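Lactaldehyde dehydrogenase (PDB 2ILU) oxidises L-lactaldehyde irreversibly to L-lactate with NAD(+), and also acts strongly on glycolaldehyde and L-glyceraldehyde. Local coordinates at residues 175-180 against 202-207. Numbering follows the deposited sequence.
Sequences IKPSEF and FNLVLG. With NDP (NADPH dihydro-nicotinamide-adenine-dinucleotide phosphate), chain D.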
ATOM      1  N   ILE A 175      12.920   6.051 -28.086  1.00 12.49           N
ATOM      2  CA  ILE A 175      12.260   4.925 -28.711  1.00 11.69           C
ATOM      3  C   ILE A 175      12.751   4.557 -30.125  1.00 12.26           C
ATOM      4  O   ILE A 175      13.037   5.452 -30.930  1.00 11.88           O
ATOM      5  CB  ILE A 175      10.749   5.199 -28.793  1.00 11.57           C
ATOM      6  CG1 ILE A 175      10.123   4.994 -27.418  1.00 16.12           C
ATOM      7  CG2 ILE A 175      10.098   4.318 -29.829  1.00  9.36           C
ATOM      8  CD1 ILE A 175       8.667   5.383 -27.357  1.00 19.84           C
ATOM      9  N   LYS A 176      12.877   3.261 -30.385  1.00 12.78           N
ATOM     10  CA  LYS A 176      13.224   2.791 -31.719  1.00 12.72           C
ATOM     11  C   LYS A 176      12.078   1.938 -32.231  1.00 12.16           C
ATOM     12  O   LYS A 176      11.988   0.778 -31.858  1.00 10.85           O
ATOM     13  CB  LYS A 176      14.492   1.937 -31.757  1.00 11.98           C
ATOM     14  CG  LYS A 176      14.879   1.589 -33.211  1.00 12.84           C
ATOM     15  CD  LYS A 176      15.865   0.431 -33.342  1.00 13.05           C
ATOM     16  CE  LYS A 176      15.171  -0.900 -33.174  1.00 10.38           C
ATOM     17  NZ  LYS A 176      14.089  -1.042 -34.177  1.00 11.92           N
ATOM     18  N   PRO A 177      11.199   2.504 -33.058  1.00 13.07           N
ATOM     19  CA  PRO A 177      10.081   1.709 -33.562  1.00 13.07           C
ATOM     20  C   PRO A 177      10.597   0.498 -34.331  1.00 13.90           C
ATOM     21  O   PRO A 177      11.803   0.388 -34.539  1.00 13.37           O
ATOM     22  CB  PRO A 177       9.349   2.687 -34.466  1.00 13.97           C
ATOM     23  CG  PRO A 177      10.462   3.495 -35.021  1.00 14.75           C
ATOM     24  CD  PRO A 177      11.335   3.760 -33.809  1.00 11.68           C
ATOM     25  N   SER A 178       9.703  -0.404 -34.709  1.00 15.60           N
ATOM     26  CA  SER A 178      10.126  -1.544 -35.485  1.00 16.62           C
ATOM     27  C   SER A 178      10.437  -1.148 -36.928  1.00 18.52           C
ATOM     28  O   SER A 178       9.751  -0.290 -37.492  1.00 18.69           O
ATOM     29  CB  SER A 178       9.048  -2.624 -35.503  1.00 19.09           C
ATOM     30  OG  SER A 178       9.260  -3.525 -36.581  1.00 17.15           O
ATOM     31  N   GLU A 179      11.472  -1.756 -37.477  1.00 20.63           N
ATOM     32  CA  GLU A 179      11.909  -1.534 -38.842  1.00 21.70           C
ATOM     33  C   GLU A 179      10.778  -1.717 -39.888  1.00 20.98           C
ATOM     34  O   GLU A 179      10.817  -1.071 -40.931  1.00 21.79           O
ATOM     35  CB  GLU A 179      13.053  -2.507 -39.099  1.00 23.59           C
ATOM     36  CG  GLU A 179      13.513  -2.664 -40.502  1.00 28.37           C
ATOM     37  CD  GLU A 179      14.337  -3.922 -40.645  1.00 31.99           C
ATOM     38  OE1 GLU A 179      15.311  -4.085 -39.872  1.00 30.84           O
ATOM     39  OE2 GLU A 179      14.002  -4.751 -41.521  1.00 35.03           O
ATOM     40  N   PHE A 180       9.803  -2.572 -39.587  1.00 20.42           N
ATOM     41  CA  PHE A 180       8.676  -2.842 -40.479  1.00 19.53           C
ATOM     42  C   PHE A 180       7.459  -1.940 -40.245  1.00 20.93           C
ATOM     43  O   PHE A 180       6.613  -1.841 -41.126  1.00 23.90           O
ATOM     44  CB  PHE A 180       8.192  -4.279 -40.311  1.00 18.94           C
ATOM     45  CG  PHE A 180       9.280  -5.287 -40.297  1.00 20.06           C
ATOM     46  CD1 PHE A 180      10.031  -5.534 -41.442  1.00 20.73           C
ATOM     47  CD2 PHE A 180       9.588  -5.972 -39.121  1.00 18.64           C
ATOM     48  CE1 PHE A 180      11.086  -6.454 -41.415  1.00 23.27           C
ATOM     49  CE2 PHE A 180      10.632  -6.890 -39.081  1.00 19.30           C
ATOM     50  CZ  PHE A 180      11.386  -7.133 -40.226  1.00 21.42           C
ATOM     51  N   PHE A 202      11.392  13.313 -25.224  1.00 10.86           N
ATOM     52  CA  PHE A 202      10.981  12.242 -26.100  1.00 10.02           C
ATOM     53  C   PHE A 202      11.792  12.218 -27.395  1.00 11.57           C
ATOM     54  O   PHE A 202      11.775  13.209 -28.123  1.00 14.72           O
ATOM     55  CB  PHE A 202       9.505  12.350 -26.465  1.00  7.46           C
ATOM     56  CG  PHE A 202       9.057  11.273 -27.396  1.00  7.96           C
ATOM     57  CD1 PHE A 202       8.717  10.017 -26.911  1.00  8.02           C
ATOM     58  CD2 PHE A 202       9.034  11.488 -28.770  1.00  7.33           C
ATOM     59  CE1 PHE A 202       8.364   8.995 -27.783  1.00  8.12           C
ATOM     60  CE2 PHE A 202       8.683  10.474 -29.646  1.00  6.18           C
ATOM     61  CZ  PHE A 202       8.346   9.227 -29.153  1.00  7.40           C
ATOM     62  N   ASN A 203      12.478  11.117 -27.668  1.00 11.23           N
ATOM     63  CA  ASN A 203      13.279  11.007 -28.872  1.00 11.43           C
ATOM     64  C   ASN A 203      12.949   9.769 -29.695  1.00 13.76           C
ATOM     65  O   ASN A 203      12.695   8.712 -29.111  1.00 12.70           O
ATOM     66  CB  ASN A 203      14.757  10.980 -28.504  1.00 10.86           C
ATOM     67  CG  ASN A 203      15.181  12.214 -27.744  1.00 13.21           C
ATOM     68  OD1 ASN A 203      15.400  13.276 -28.331  1.00 16.80           O
ATOM     69  ND2 ASN A 203      15.286  12.088 -26.432  1.00 12.24           N
ATOM     70  N   LEU A 204      12.943   9.903 -31.015  1.00 14.50           N
ATOM     71  CA  LEU A 204      12.652   8.773 -31.878  1.00 15.61           C
ATOM     72  C   LEU A 204      13.806   8.473 -32.844  1.00 17.54           C
ATOM     73  O   LEU A 204      14.178   9.356 -33.615  1.00 19.15           O
ATOM     74  CB  LEU A 204      11.381   9.050 -32.677  1.00 14.15           C
ATOM     75  CG  LEU A 204      10.877   7.904 -33.553  1.00 13.05           C
ATOM     76  CD1 LEU A 204      10.118   6.906 -32.697  1.00 10.51           C
ATOM     77  CD2 LEU A 204       9.971   8.461 -34.636  1.00 13.59           C
ATOM     78  N   VAL A 205      14.374   7.277 -32.787  1.00 18.01           N
ATOM     79  CA  VAL A 205      15.464   6.953 -33.695  1.00 18.53           C
ATOM     80  C   VAL A 205      15.171   5.741 -34.588  1.00 18.68           C
ATOM     81  O   VAL A 205      14.854   4.672 -34.076  1.00 20.71           O
ATOM     82  CB  VAL A 205      16.803   6.735 -32.929  1.00 19.21           C
ATOM     83  CG1 VAL A 205      17.235   8.031 -32.263  1.00 18.08           C
ATOM     84  CG2 VAL A 205      16.656   5.632 -31.892  1.00 20.35           C
ATOM     85  N   LEU A 206      15.270   5.929 -35.897  1.00 18.83           N
ATOM     86  CA  LEU A 206      14.986   4.868 -36.852  1.00 17.13           C
ATOM     87  C   LEU A 206      16.201   4.016 -37.254  1.00 15.37           C
ATOM     88  O   LEU A 206      17.310   4.537 -37.305  1.00 14.81           O
ATOM     89  CB  LEU A 206      14.340   5.489 -38.090  1.00 16.24           C
ATOM     90  CG  LEU A 206      13.140   6.340 -37.686  1.00 14.06           C
ATOM     91  CD1 LEU A 206      12.634   7.150 -38.860  1.00 16.77           C
ATOM     92  CD2 LEU A 206      12.064   5.423 -37.158  1.00 13.39           C
ATOM     93  N   GLY A 207      15.973   2.739 -37.532  1.00 16.25           N
ATOM     94  CA  GLY A 207      17.057   1.850 -37.906  1.00 17.21           C
ATOM     95  C   GLY A 207      16.744   0.407 -37.558  1.00 18.07           C
ATOM     96  O   GLY A 207      15.600   0.060 -37.264  1.00 18.28           O
TER
HETATM   97  PA  NDP D 482      11.658  -9.138 -32.601  1.00 35.06           P
HETATM   98  O1A NDP D 482      12.237 -10.044 -31.586  1.00 38.79           O
HETATM   99  O2A NDP D 482      12.069  -9.287 -34.006  1.00 37.73           O
HETATM  100  O5B NDP D 482      11.952  -7.704 -32.053  1.00 33.88           O
HETATM  101  C5B NDP D 482      11.458  -6.569 -32.775  1.00 26.42           C
HETATM  102  C4B NDP D 482      11.995  -5.309 -32.107  1.00 23.51           C
HETATM  103  O4B NDP D 482      13.256  -5.734 -31.428  1.00 23.41           O
HETATM  104  C3B NDP D 482      12.422  -4.355 -33.171  1.00 23.40           C
HETATM  105  O3B NDP D 482      12.503  -3.023 -32.649  1.00 22.29           O
HETATM  106  C2B NDP D 482      13.747  -4.941 -33.523  1.00 24.09           C
HETATM  107  O2B NDP D 482      14.490  -4.261 -34.489  1.00 28.51           O
HETATM  108  C1B NDP D 482      14.357  -5.100 -32.150  1.00 22.21           C
HETATM  109  N9A NDP D 482      15.509  -6.005 -32.122  1.00 20.86           N
HETATM  110  C8A NDP D 482      15.685  -7.138 -32.901  1.00 18.89           C
HETATM  111  N7A NDP D 482      16.869  -7.718 -32.735  1.00 17.37           N
HETATM  112  C5A NDP D 482      17.484  -6.939 -31.814  1.00 19.90           C
HETATM  113  C6A NDP D 482      18.776  -7.038 -31.213  1.00 19.42           C
HETATM  114  N6A NDP D 482      19.642  -8.001 -31.511  1.00 20.05           N
HETATM  115  N1A NDP D 482      19.089  -6.067 -30.295  1.00 17.97           N
HETATM  116  C2A NDP D 482      18.234  -5.075 -29.967  1.00 17.54           C
HETATM  117  N3A NDP D 482      16.980  -4.893 -30.483  1.00 18.41           N
HETATM  118  C4A NDP D 482      16.648  -5.870 -31.413  1.00 19.94           C
HETATM  119  O3  NDP D 482      10.048  -9.199 -32.497  1.00 45.25           O
HETATM  120  PN  NDP D 482       8.800  -8.985 -33.455  1.00 51.13           P
HETATM  121  O1N NDP D 482       9.118  -7.912 -34.432  1.00 51.18           O
HETATM  122  O2N NDP D 482       7.646  -8.756 -32.536  1.00 52.45           O
HETATM  123  O5D NDP D 482       8.516 -10.392 -34.198  1.00 56.34           O
HETATM  124  C5D NDP D 482       9.548 -11.152 -34.886  1.00 65.47           C
HETATM  125  C4D NDP D 482       9.575 -10.826 -36.359  1.00 71.33           C
HETATM  126  O4D NDP D 482      10.852 -10.213 -36.733  1.00 74.70           O
HETATM  127  C3D NDP D 482       9.428 -12.010 -37.330  1.00 73.54           C
HETATM  128  O3D NDP D 482       8.123 -12.512 -37.439  1.00 73.18           O
HETATM  129  C2D NDP D 482      10.037 -11.444 -38.607  1.00 75.25           C
HETATM  130  O2D NDP D 482       9.027 -10.746 -39.336  1.00 75.46           O
HETATM  131  C1D NDP D 482      11.164 -10.538 -38.083  1.00 76.98           C
HETATM  132  N1N NDP D 482      12.549 -11.165 -38.164  1.00 80.12           N
HETATM  133  C2N NDP D 482      13.294 -10.966 -39.316  1.00 81.72           C
HETATM  134  C3N NDP D 482      14.574 -11.504 -39.480  1.00 83.14           C
HETATM  135  C7N NDP D 482      15.401 -11.288 -40.750  1.00 83.08           C
HETATM  136  O7N NDP D 482      14.879 -11.478 -41.852  1.00 82.57           O
HETATM  137  N7N NDP D 482      16.674 -10.888 -40.575  1.00 82.17           N
HETATM  138  C4N NDP D 482      15.138 -12.300 -38.404  1.00 82.71           C
HETATM  139  C5N NDP D 482      14.376 -12.502 -37.227  1.00 81.68           C
HETATM  140  C6N NDP D 482      13.104 -11.954 -37.093  1.00 81.47           C
HETATM  141  P2B NDP D 482      14.106  -4.433 -36.058  1.00 29.33           P
HETATM  142  O1X NDP D 482      12.746  -3.839 -36.246  1.00 27.90           O
HETATM  143  O2X NDP D 482      15.233  -3.709 -36.738  1.00 33.80           O
HETATM  144  O3X NDP D 482      14.137  -5.918 -36.326  1.00 31.78           O
HETATM  145  O   HOH W   1      13.549   2.032 -37.031  1.00 16.63           O
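I175 and L204 form a parallel beta bridge between the two strands, 172-176 and 202-204, of a beta-alpha-beta unit whose connecting helix is 183-195, in the coenzyme-binding part of an aldehyde dehydrogenase. Two backbone bonds define the pairing: I175 N to N203 O and V205 N to I175 O, both 2.9 Å long and close to straight.

The tightly packed part is apolar and lies on the I175/L204 face. With CG1 of I175 beside the backbone N (chi1 -76°) and the chain extended beyond it, CD1 comes in at the rim of the F202 ring, close to the ring plane, 3.6 Å from CE1. L204 CD1 touches both I175 CG2 and P177 CD, and L206 CD2 meets P177 CG, the two side chains at about a right angle. Helix 183-195 supplies A185 and I186 against P177, L204 and L206.

Past V205 the backbone hydrogen bonds between the segments give out and the chains diverge: the CA atoms of E179 and G207 are 6.2 Å from each other. A water links the two backbones here, accepting from G207 N (2.6 Å) and donating only weakly to P177 O.

On this looser side K176 to E179 belong to the NAD(+) site, here occupied by NADPH. The K176 chain turns twice, at its third and fourth torsions, bringing NZ to P177 O at 2.7 Å, with the donor tilted 28° from the carbonyl plane. The same NZ grips O3B of the adenosine ribose and, weakly, O2B, which bears the 2'-phosphate. S178 OG accepts from F180 N in an ST turn, while E179 N donates to O1X of that phosphate at 2.7 Å and 165°.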